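PDB 2W9M: polymerase X, which probably catalyses template-directed DNA synthesis from deoxynucleoside triphosphates as a family X polymerase, and carries a zinc-binding domain of the polymerase and histidinol phosphatase (PHP) type. Local coordinates for residues 330-335 and 514-519; 336-341 and 361-366; 345-350 and 518-523. One frame throughout, in Å; residues are numbered along the deposited sequence.

Contact 1: residues 330-335 and 514-519; sequences MIHTHS and NTDAHV. With ZN (zinc ion), chain D; ZN (zinc ion), chain C.
The imidazole rings of H334 and H518 lie side by side and point the same way, in an offset stack with centroids 4.1 Å apart and planes only 8° from parallel. CB of H334 adds a CH-pi contact over the same H518 ring. The two stacked rings serve different metals. H334 NE2 binds one zinc ion at 2.3 Å, while H518 NE2 binds a second, which D339 and H364 complete. H332 joins H334 on the first ion, its NE2 also 2.3 Å from the metal; its CG stands anti to the backbone N (chi1 -172°), which places NE2 at the metal. D516 comes in obliquely to both rings: its OD1, 2.4 Å from this zinc, lies over one face of H332 but at the edge of H334. E401 supplies the fourth protein ligand. The backbones are joined directly as well. H334 N donates to A517 O over 2.7 Å, at a nearly straight 162°, holding the two loops in line. At the strand end of the contact, a water donates to I331 O (2.7 Å) and accepts from T515 N (3.0 Å), linking the two backbones there. N514 lays its amide across I331, with OD1 3.2 Å from I331 CG1. Its ND2 bonds to E487, which also takes the hydrogen bond from H332 ND1, so a second-shell carboxylate probably helps to fix the rotation of a metal-binding ring. This is where the first and last strands of the PHP domain's distorted, seven-stranded parallel beta/alpha barrel come together, at the C-terminal ends typical of barrel active sites. H332 and H334 form the HxH motif, and through the stacked rings two zinc sites lie next to each other, consistent with the multinuclear metal site of phosphoesterases of this family.

Contact 2: residues 336-341 and 361-366; sequences TWSDGG and TADHSR. With ZN (zinc ion), chain C.
W337 meets the other segment through CB, which lies 3.7 Å from D363 OD2, while its indole leads away and packs on helix 376-391, bonded to E385 through NE1. The D363 carboxylate lies against this corner of the loop, and its OD1 accepts a hydrogen bond from S335 N, so the aspartate holds the chain just ahead of the loop as well as touching it. S338 comes next and makes the polar link across the contact: H364 N donates to S338 OG over 3.0 Å, with an N-H...O angle of 150°. The hydroxyl oxygen stands anti to its own backbone N (chi1 -156°), which brings it to the rim of the H364 imidazole, in the ring plane and 2.9 Å from CD2. One oxygen thus borders both the backbone and the ring of H364. The loop follows the first strand of the PHP barrel and the histidine sits at the end of the second, so the loop after one strand and the end of its neighbour each supply a ligand to one metal. D339 is the loop's contribution. Its carboxylate grips the zinc ion with both oxygens, OD2 at 2.3 Å and OD1, more loosely, at 2.6 Å. H364 NE2 binds the same ion at 2.1 Å, and the planes of carboxylate and ring stand 81° apart, almost perpendicular. H518 completes the protein ligands of this zinc. Two residues on, the backbone of G341 is hydrogen-bonded to that of H518.

Contact 3: residues 345-350 and 518-523; sequences REMAEA and HVPGGL. With ZN (zinc ion), chain C.
M347 reaches across to the start of the 3-10 turn at P520, its sulfur lying 3.5 Å from P520 N. CB leaves helix 344-353 beside the facing segment rather than straight at it, and CG continues anti to the carbonyl carbon. The chain then bends at chi2 (-71°) and chi3 (-71°), so that SD settles along the pyrrolidine ring, 4.0 Å from P520 CD. Beyond it CE turns in to meet V519 O at 4.0 Å and, more distantly, CD2 of L523. The helix is the first of the PHP barrel, and here it packs on the loop that follows the last strand, where H518 binds zinc; T333 of the first strand lies against both M347 and L523. One helical turn further on, A350 points its CB between two apolar partners, 3.7 Å from L523 CD1 and 4.1 Å from P520 CB. Replacing M347 by an alanine would probably leave a gap beside P520 and the V519 carbonyl, and loosen the seat of the loop that carries H518. L523 in turn extends CD1 back over the helix, to 3.8 Å from M347 O.

Overall arrangement
From the N-terminal side, strand 329-333 opens contact 1, the loop 336-341 opens contact 2 and helix 344-353 opens contact 3. Contact 2 is the first to close, after about twenty residues, when strand 358-364 arrives beside its neighbour. The chain then passes through the other barrel strands before 514-519 closes contact 1 and 518-523 closes contact 3, both on one stretch that shares H518 and V519. Contact 2 therefore lies wholly within the span of contact 1, whereas contacts 2 and 3 cross. Contacts 1 and 3 tie the loop after the last strand to the first strand and first helix; contact 2 ties the loop after the first strand to the second strand.

Contact 1: residues 330-335 and 514-519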
loop_
_atom_site.group_PDB
_atom_site.type_symbol
_atom_site.label_atom_id
_atom_site.label_comp_id
_atom_site.label_asym_id
_atom_site.label_seq_id
_atom_site.Cartn_x
_atom_site.Cartn_y
_atom_site.Cartn_z
ATOM N N MET A 330 1.549 -14.902 -5.465
ATOM C CA MET A 330 0.962 -13.771 -4.751
ATOM C C MET A 330 0.830 -14.072 -3.261
ATOM O O MET A 330 -0.216 -14.528 -2.798
ATOM C CB MET A 330 -0.399 -13.408 -5.347
ATOM C CG MET A 330 -0.325 -12.893 -6.779
ATOM S SD MET A 330 0.048 -11.129 -6.891
ATOM C CE MET A 330 1.745 -11.081 -6.314
ATOM N N ILE A 331 1.894 -13.815 -2.510
ATOM C CA ILE A 331 1.922 -14.203 -1.104
ATOM C C ILE A 331 1.578 -13.050 -0.168
ATOM O O ILE A 331 1.488 -11.893 -0.591
ATOM C CB ILE A 331 3.281 -14.817 -0.699
ATOM C CG1 ILE A 331 4.386 -13.759 -0.740
ATOM C CG2 ILE A 331 3.613 -16.013 -1.590
ATOM C CD1 ILE A 331 5.741 -14.273 -0.273
ATOM N N HIS A 332 1.386 -13.389 1.103
ATOM C CA HIS A 332 0.957 -12.436 2.117
ATOM C C HIS A 332 -0.385 -11.795 1.752
ATOM O O HIS A 332 -0.466 -10.606 1.468
ATOM C CB HIS A 332 2.040 -11.380 2.359
ATOM C CG HIS A 332 1.753 -10.485 3.519
ATOM N ND1 HIS A 332 2.451 -9.315 3.750
ATOM C CD2 HIS A 332 0.834 -10.571 4.507
ATOM C CE1 HIS A 332 1.980 -8.732 4.834
ATOM N NE2 HIS A 332 0.994 -9.473 5.316
ATOM N N THR A 333 -1.434 -12.609 1.757
ATOM C CA THR A 333 -2.788 -12.135 1.512
ATOM C C THR A 333 -3.649 -12.484 2.723
ATOM O O THR A 333 -3.309 -13.387 3.485
ATOM C CB THR A 333 -3.390 -12.793 0.268
ATOM O OG1 THR A 333 -3.462 -14.208 0.473
ATOM C CG2 THR A 333 -2.537 -12.508 -0.962
ATOM N N HIS A 334 -4.755 -11.769 2.910
ATOM C CA HIS A 334 -5.632 -12.023 4.052
ATOM C C HIS A 334 -7.014 -12.496 3.620
ATOM O O HIS A 334 -7.492 -12.148 2.543
ATOM C CB HIS A 334 -5.737 -10.785 4.947
ATOM C CG HIS A 334 -4.451 -10.423 5.619
ATOM N ND1 HIS A 334 -4.184 -10.731 6.934
ATOM C CD2 HIS A 334 -3.348 -9.790 5.148
ATOM C CE1 HIS A 334 -2.974 -10.302 7.250
ATOM N NE2 HIS A 334 -2.448 -9.729 6.181
ATOM N N SER A 335 -7.644 -13.299 4.471
ATOM C CA SER A 335 -8.948 -13.871 4.172
ATOM C C SER A 335 -9.940 -13.591 5.294
ATOM O O SER A 335 -9.614 -12.943 6.291
ATOM C CB SER A 335 -8.832 -15.383 3.984
ATOM O OG SER A 335 -8.641 -16.037 5.232
ATOM N N ASN A 514 4.794 -7.967 -2.213
ATOM C CA ASN A 514 3.556 -8.531 -1.673
ATOM C C ASN A 514 2.452 -7.486 -1.545
ATOM O O ASN A 514 2.690 -6.378 -1.064
ATOM C CB ASN A 514 3.820 -9.166 -0.305
ATOM C CG ASN A 514 4.876 -10.270 -0.359
ATOM O OD1 ASN A 514 5.251 -10.742 -1.437
ATOM N ND2 ASN A 514 5.357 -10.687 0.810
ATOM N N THR A 515 1.245 -7.849 -1.962
ATOM C CA THR A 515 0.124 -6.916 -1.992
ATOM C C THR A 515 -0.504 -6.682 -0.613
ATOM O O THR A 515 -1.084 -5.622 -0.358
ATOM C CB THR A 515 -0.972 -7.417 -2.943
ATOM O OG1 THR A 515 -1.421 -8.710 -2.511
ATOM C CG2 THR A 515 -0.439 -7.526 -4.358
ATOM N N ASP A 516 -0.393 -7.671 0.271
ATOM C CA ASP A 516 -1.054 -7.610 1.570
ATOM C C ASP A 516 -2.558 -7.425 1.387
ATOM O O ASP A 516 -3.211 -6.732 2.170
ATOM C CB ASP A 516 -0.474 -6.472 2.414
ATOM C CG ASP A 516 -0.712 -6.667 3.901
ATOM O OD1 ASP A 516 -1.434 -7.615 4.265
ATOM O OD2 ASP A 516 -0.179 -5.873 4.707
ATOM N N ALA A 517 -3.102 -8.050 0.346
ATOM C CA ALA A 517 -4.518 -7.909 0.001
ATOM C C ALA A 517 -5.471 -8.378 1.104
ATOM O O ALA A 517 -5.371 -9.503 1.591
ATOM C CB ALA A 517 -4.818 -8.649 -1.301
ATOM N N HIS A 518 -6.399 -7.509 1.488
ATOM C CA HIS A 518 -7.444 -7.876 2.435
ATOM C C HIS A 518 -8.767 -8.118 1.711
ATOM O O HIS A 518 -9.794 -8.388 2.328
ATOM C CB HIS A 518 -7.598 -6.789 3.495
ATOM C CG HIS A 518 -6.511 -6.802 4.521
ATOM N ND1 HIS A 518 -5.232 -6.367 4.252
ATOM C CD2 HIS A 518 -6.508 -7.211 5.811
ATOM C CE1 HIS A 518 -4.488 -6.501 5.336
ATOM N NE2 HIS A 518 -5.238 -7.014 6.295
ATOM N N VAL A 519 -8.705 -8.040 0.390
ATOM C CA VAL A 519 -9.869 -8.099 -0.472
ATOM C C VAL A 519 -9.362 -8.501 -1.857
ATOM O O VAL A 519 -8.224 -8.206 -2.201
ATOM C CB VAL A 519 -10.572 -6.719 -0.504
ATOM C CG1 VAL A 519 -10.898 -6.286 -1.928
ATOM C CG2 VAL A 519 -11.807 -6.730 0.384
HETATM ZN ZN ZN D . -0.635 -8.342 6.412
HETATM ZN ZN ZN C . -4.840 -7.232 8.339
HETATM O O HOH W 1 0.527 -10.636 -2.720
#

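Contact 2: residues 336-341 and 361-366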
loop_
_atom_site.group_PDB
_atom_site.type_symbol
_atom_site.label_atom_id
_atom_site.label_comp_id
_atom_site.label_asym_id
_atom_site.label_seq_id
_atom_site.Cartn_x
_atom_site.Cartn_y
_atom_site.Cartn_z
ATOM N N THR A 336 -11.150 -14.108 5.125
ATOM C CA THR A 336 -12.196 -14.006 6.135
ATOM C C THR A 336 -11.781 -14.579 7.497
ATOM O O THR A 336 -12.278 -14.137 8.534
ATOM C CB THR A 336 -13.489 -14.670 5.633
ATOM O OG1 THR A 336 -14.342 -13.663 5.072
ATOM C CG2 THR A 336 -14.216 -15.372 6.766
ATOM N N TRP A 337 -10.866 -15.549 7.490
ATOM C CA TRP A 337 -10.328 -16.117 8.728
ATOM C C TRP A 337 -9.752 -15.044 9.651
ATOM O O TRP A 337 -9.803 -15.167 10.874
ATOM C CB TRP A 337 -9.238 -17.149 8.419
ATOM C CG TRP A 337 -9.764 -18.434 7.887
ATOM C CD1 TRP A 337 -10.019 -18.740 6.581
ATOM C CD2 TRP A 337 -10.103 -19.596 8.645
ATOM N NE1 TRP A 337 -10.496 -20.023 6.480
ATOM C CE2 TRP A 337 -10.561 -20.571 7.736
ATOM C CE3 TRP A 337 -10.066 -19.911 10.008
ATOM C CZ2 TRP A 337 -10.980 -21.836 8.144
ATOM C CZ3 TRP A 337 -10.484 -21.170 10.413
ATOM C CH2 TRP A 337 -10.933 -22.115 9.484
ATOM N N SER A 338 -9.191 -13.997 9.056
ATOM C CA SER A 338 -8.558 -12.924 9.810
ATOM C C SER A 338 -9.392 -11.646 9.694
ATOM O O SER A 338 -10.547 -11.600 10.125
ATOM C CB SER A 338 -7.144 -12.684 9.273
ATOM O OG SER A 338 -6.315 -12.083 10.245
ATOM N N ASP A 339 -8.802 -10.613 9.098
ATOM C CA ASP A 339 -9.510 -9.365 8.862
ATOM C C ASP A 339 -9.678 -9.074 7.371
ATOM O O ASP A 339 -9.788 -7.924 6.967
ATOM C CB ASP A 339 -8.817 -8.200 9.572
ATOM C CG ASP A 339 -7.419 -7.932 9.042
ATOM O OD1 ASP A 339 -6.883 -8.785 8.302
ATOM O OD2 ASP A 339 -6.851 -6.864 9.367
ATOM N N GLY A 340 -9.704 -10.125 6.558
ATOM C CA GLY A 340 -9.986 -9.985 5.140
ATOM C C GLY A 340 -11.479 -9.981 4.871
ATOM O O GLY A 340 -12.283 -10.164 5.788
ATOM N N GLY A 341 -11.857 -9.774 3.615
ATOM C CA GLY A 341 -13.262 -9.687 3.256
ATOM C C GLY A 341 -13.747 -10.797 2.340
ATOM O O GLY A 341 -14.921 -10.842 1.972
ATOM N N THR A 361 -1.286 -17.715 1.457
ATOM C CA THR A 361 -2.094 -17.425 2.631
ATOM C C THR A 361 -1.227 -16.809 3.725
ATOM O O THR A 361 -0.065 -17.180 3.871
ATOM C CB THR A 361 -2.741 -18.727 3.147
ATOM O OG1 THR A 361 -3.977 -18.943 2.454
ATOM C CG2 THR A 361 -2.997 -18.661 4.644
ATOM N N ALA A 362 -1.783 -15.869 4.487
ATOM C CA ALA A 362 -1.025 -15.209 5.554
ATOM C C ALA A 362 -1.884 -14.330 6.465
ATOM O O ALA A 362 -1.702 -13.114 6.516
ATOM C CB ALA A 362 0.123 -14.397 4.966
ATOM N N ASP A 363 -2.809 -14.950 7.189
ATOM C CA ASP A 363 -3.672 -14.223 8.116
ATOM C C ASP A 363 -2.940 -13.932 9.426
ATOM O O ASP A 363 -1.921 -14.555 9.722
ATOM C CB ASP A 363 -4.967 -15.010 8.359
ATOM C CG ASP A 363 -5.930 -14.924 7.180
ATOM O OD1 ASP A 363 -6.389 -13.806 6.868
ATOM O OD2 ASP A 363 -6.224 -15.968 6.560
ATOM N N HIS A 364 -3.445 -12.975 10.202
ATOM C CA HIS A 364 -2.784 -12.586 11.443
ATOM C C HIS A 364 -2.875 -13.685 12.486
ATOM O O HIS A 364 -3.624 -14.651 12.329
ATOM C CB HIS A 364 -3.398 -11.316 12.029
ATOM C CG HIS A 364 -3.485 -10.185 11.061
ATOM N ND1 HIS A 364 -2.460 -9.283 10.880
ATOM C CD2 HIS A 364 -4.476 -9.807 10.223
ATOM C CE1 HIS A 364 -2.817 -8.400 9.965
ATOM N NE2 HIS A 364 -4.034 -8.697 9.549
ATOM N N SER A 365 -2.129 -13.504 13.570
ATOM C CA SER A 365 -2.077 -14.481 14.646
ATOM C C SER A 365 -2.665 -13.937 15.945
ATOM O O SER A 365 -2.905 -12.739 16.066
ATOM C CB SER A 365 -0.631 -14.904 14.873
ATOM O OG SER A 365 0.217 -13.775 14.935
ATOM N N ARG A 366 -2.909 -14.840 16.893
ATOM C CA ARG A 366 -3.297 -14.510 18.270
ATOM C C ARG A 366 -3.261 -13.022 18.616
ATOM O O ARG A 366 -4.299 -12.382 18.767
ATOM C CB ARG A 366 -2.367 -15.243 19.247
ATOM C CG ARG A 366 -2.944 -16.467 19.929
ATOM C CD ARG A 366 -3.493 -16.114 21.310
ATOM N NE ARG A 366 -4.951 -16.021 21.332
ATOM C CZ ARG A 366 -5.651 -15.442 22.306
ATOM N NH1 ARG A 366 -5.025 -14.885 23.335
ATOM N NH2 ARG A 366 -6.978 -15.413 22.242
HETATM ZN ZN ZN C . -4.840 -7.232 8.339
#

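Contact 3: residues 345-350 and 518-523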
loop_
_atom_site.group_PDB
_atom_site.type_symbol
_atom_site.label_atom_id
_atom_site.label_comp_id
_atom_site.label_asym_id
_atom_site.label_seq_id
_atom_site.Cartn_x
_atom_site.Cartn_y
_atom_site.Cartn_z
ATOM N N ARG A 345 -10.880 -19.316 -1.053
ATOM C CA ARG A 345 -11.194 -19.756 -2.410
ATOM C C ARG A 345 -11.372 -18.569 -3.356
ATOM O O ARG A 345 -10.829 -18.573 -4.457
ATOM C CB ARG A 345 -12.434 -20.663 -2.446
ATOM C CG ARG A 345 -12.713 -21.248 -3.836
ATOM C CD ARG A 345 -14.054 -21.972 -3.933
ATOM N NE ARG A 345 -13.978 -23.375 -3.526
ATOM C CZ ARG A 345 -14.355 -23.833 -2.334
ATOM N NH1 ARG A 345 -14.836 -22.999 -1.419
ATOM N NH2 ARG A 345 -14.252 -25.127 -2.054
ATOM N N GLU A 346 -12.129 -17.560 -2.929
ATOM C CA GLU A 346 -12.343 -16.368 -3.746
ATOM C C GLU A 346 -11.006 -15.695 -4.064
ATOM O O GLU A 346 -10.763 -15.282 -5.198
ATOM C CB GLU A 346 -13.279 -15.377 -3.046
ATOM C CG GLU A 346 -14.588 -15.979 -2.553
ATOM C CD GLU A 346 -15.496 -14.954 -1.882
ATOM O OE1 GLU A 346 -15.764 -15.093 -0.668
ATOM O OE2 GLU A 346 -15.935 -14.005 -2.569
ATOM N N MET A 347 -10.142 -15.591 -3.057
ATOM C CA MET A 347 -8.818 -14.997 -3.235
ATOM C C MET A 347 -7.963 -15.809 -4.205
ATOM O O MET A 347 -7.345 -15.248 -5.106
ATOM C CB MET A 347 -8.103 -14.833 -1.890
ATOM C CG MET A 347 -8.802 -13.876 -0.928
ATOM S SD MET A 347 -8.667 -12.148 -1.441
ATOM C CE MET A 347 -6.937 -11.838 -1.121
ATOM N N ALA A 348 -7.934 -17.128 -4.034
ATOM C CA ALA A 348 -7.175 -17.992 -4.938
ATOM C C ALA A 348 -7.677 -17.895 -6.380
ATOM O O ALA A 348 -6.886 -17.723 -7.306
ATOM C CB ALA A 348 -7.200 -19.434 -4.455
ATOM N N GLU A 349 -8.990 -18.016 -6.565
ATOM C CA GLU A 349 -9.600 -17.818 -7.879
ATOM C C GLU A 349 -9.208 -16.463 -8.452
ATOM O O GLU A 349 -8.909 -16.345 -9.637
ATOM C CB GLU A 349 -11.130 -17.904 -7.801
ATOM C CG GLU A 349 -11.736 -19.218 -8.272
ATOM C CD GLU A 349 -12.100 -20.145 -7.126
ATOM O OE1 GLU A 349 -13.311 -20.322 -6.864
ATOM O OE2 GLU A 349 -11.175 -20.690 -6.484
ATOM N N ALA A 350 -9.216 -15.441 -7.602
ATOM C CA ALA A 350 -8.873 -14.089 -8.028
ATOM C C ALA A 350 -7.439 -13.992 -8.554
ATOM O O ALA A 350 -7.197 -13.350 -9.581
ATOM C CB ALA A 350 -9.099 -13.094 -6.895
ATOM N N HIS A 518 -6.399 -7.509 1.488
ATOM C CA HIS A 518 -7.444 -7.876 2.435
ATOM C C HIS A 518 -8.767 -8.118 1.711
ATOM O O HIS A 518 -9.794 -8.388 2.328
ATOM C CB HIS A 518 -7.598 -6.789 3.495
ATOM C CG HIS A 518 -6.511 -6.802 4.521
ATOM N ND1 HIS A 518 -5.232 -6.367 4.252
ATOM C CD2 HIS A 518 -6.508 -7.211 5.811
ATOM C CE1 HIS A 518 -4.488 -6.501 5.336
ATOM N NE2 HIS A 518 -5.238 -7.014 6.295
ATOM N N VAL A 519 -8.705 -8.040 0.390
ATOM C CA VAL A 519 -9.869 -8.099 -0.472
ATOM C C VAL A 519 -9.362 -8.501 -1.857
ATOM O O VAL A 519 -8.224 -8.206 -2.201
ATOM C CB VAL A 519 -10.572 -6.719 -0.504
ATOM C CG1 VAL A 519 -10.898 -6.286 -1.928
ATOM C CG2 VAL A 519 -11.807 -6.730 0.384
ATOM N N PRO A 520 -10.191 -9.200 -2.649
ATOM C CA PRO A 520 -9.729 -9.703 -3.951
ATOM C C PRO A 520 -9.143 -8.604 -4.846
ATOM O O PRO A 520 -8.130 -8.816 -5.513
ATOM C CB PRO A 520 -11.005 -10.280 -4.578
ATOM C CG PRO A 520 -11.894 -10.572 -3.431
ATOM C CD PRO A 520 -11.601 -9.537 -2.393
ATOM N N GLY A 521 -9.774 -7.437 -4.857
ATOM C CA GLY A 521 -9.289 -6.330 -5.657
ATOM C C GLY A 521 -7.944 -5.831 -5.171
ATOM O O GLY A 521 -7.233 -5.135 -5.893
ATOM N N GLY A 522 -7.595 -6.188 -3.940
ATOM C CA GLY A 522 -6.329 -5.792 -3.351
ATOM C C GLY A 522 -5.142 -6.408 -4.068
ATOM O O GLY A 522 -4.013 -5.931 -3.945
ATOM N N LEU A 523 -5.400 -7.471 -4.824
ATOM C CA LEU A 523 -4.350 -8.161 -5.567
ATOM C C LEU A 523 -3.865 -7.322 -6.744
ATOM O O LEU A 523 -2.781 -7.554 -7.277
ATOM C CB LEU A 523 -4.845 -9.526 -6.057
ATOM C CG LEU A 523 -5.212 -10.539 -4.965
ATOM C CD1 LEU A 523 -5.982 -11.713 -5.546
ATOM C CD2 LEU A 523 -3.969 -11.021 -4.228
HETATM ZN ZN ZN C . -4.840 -7.232 8.339
#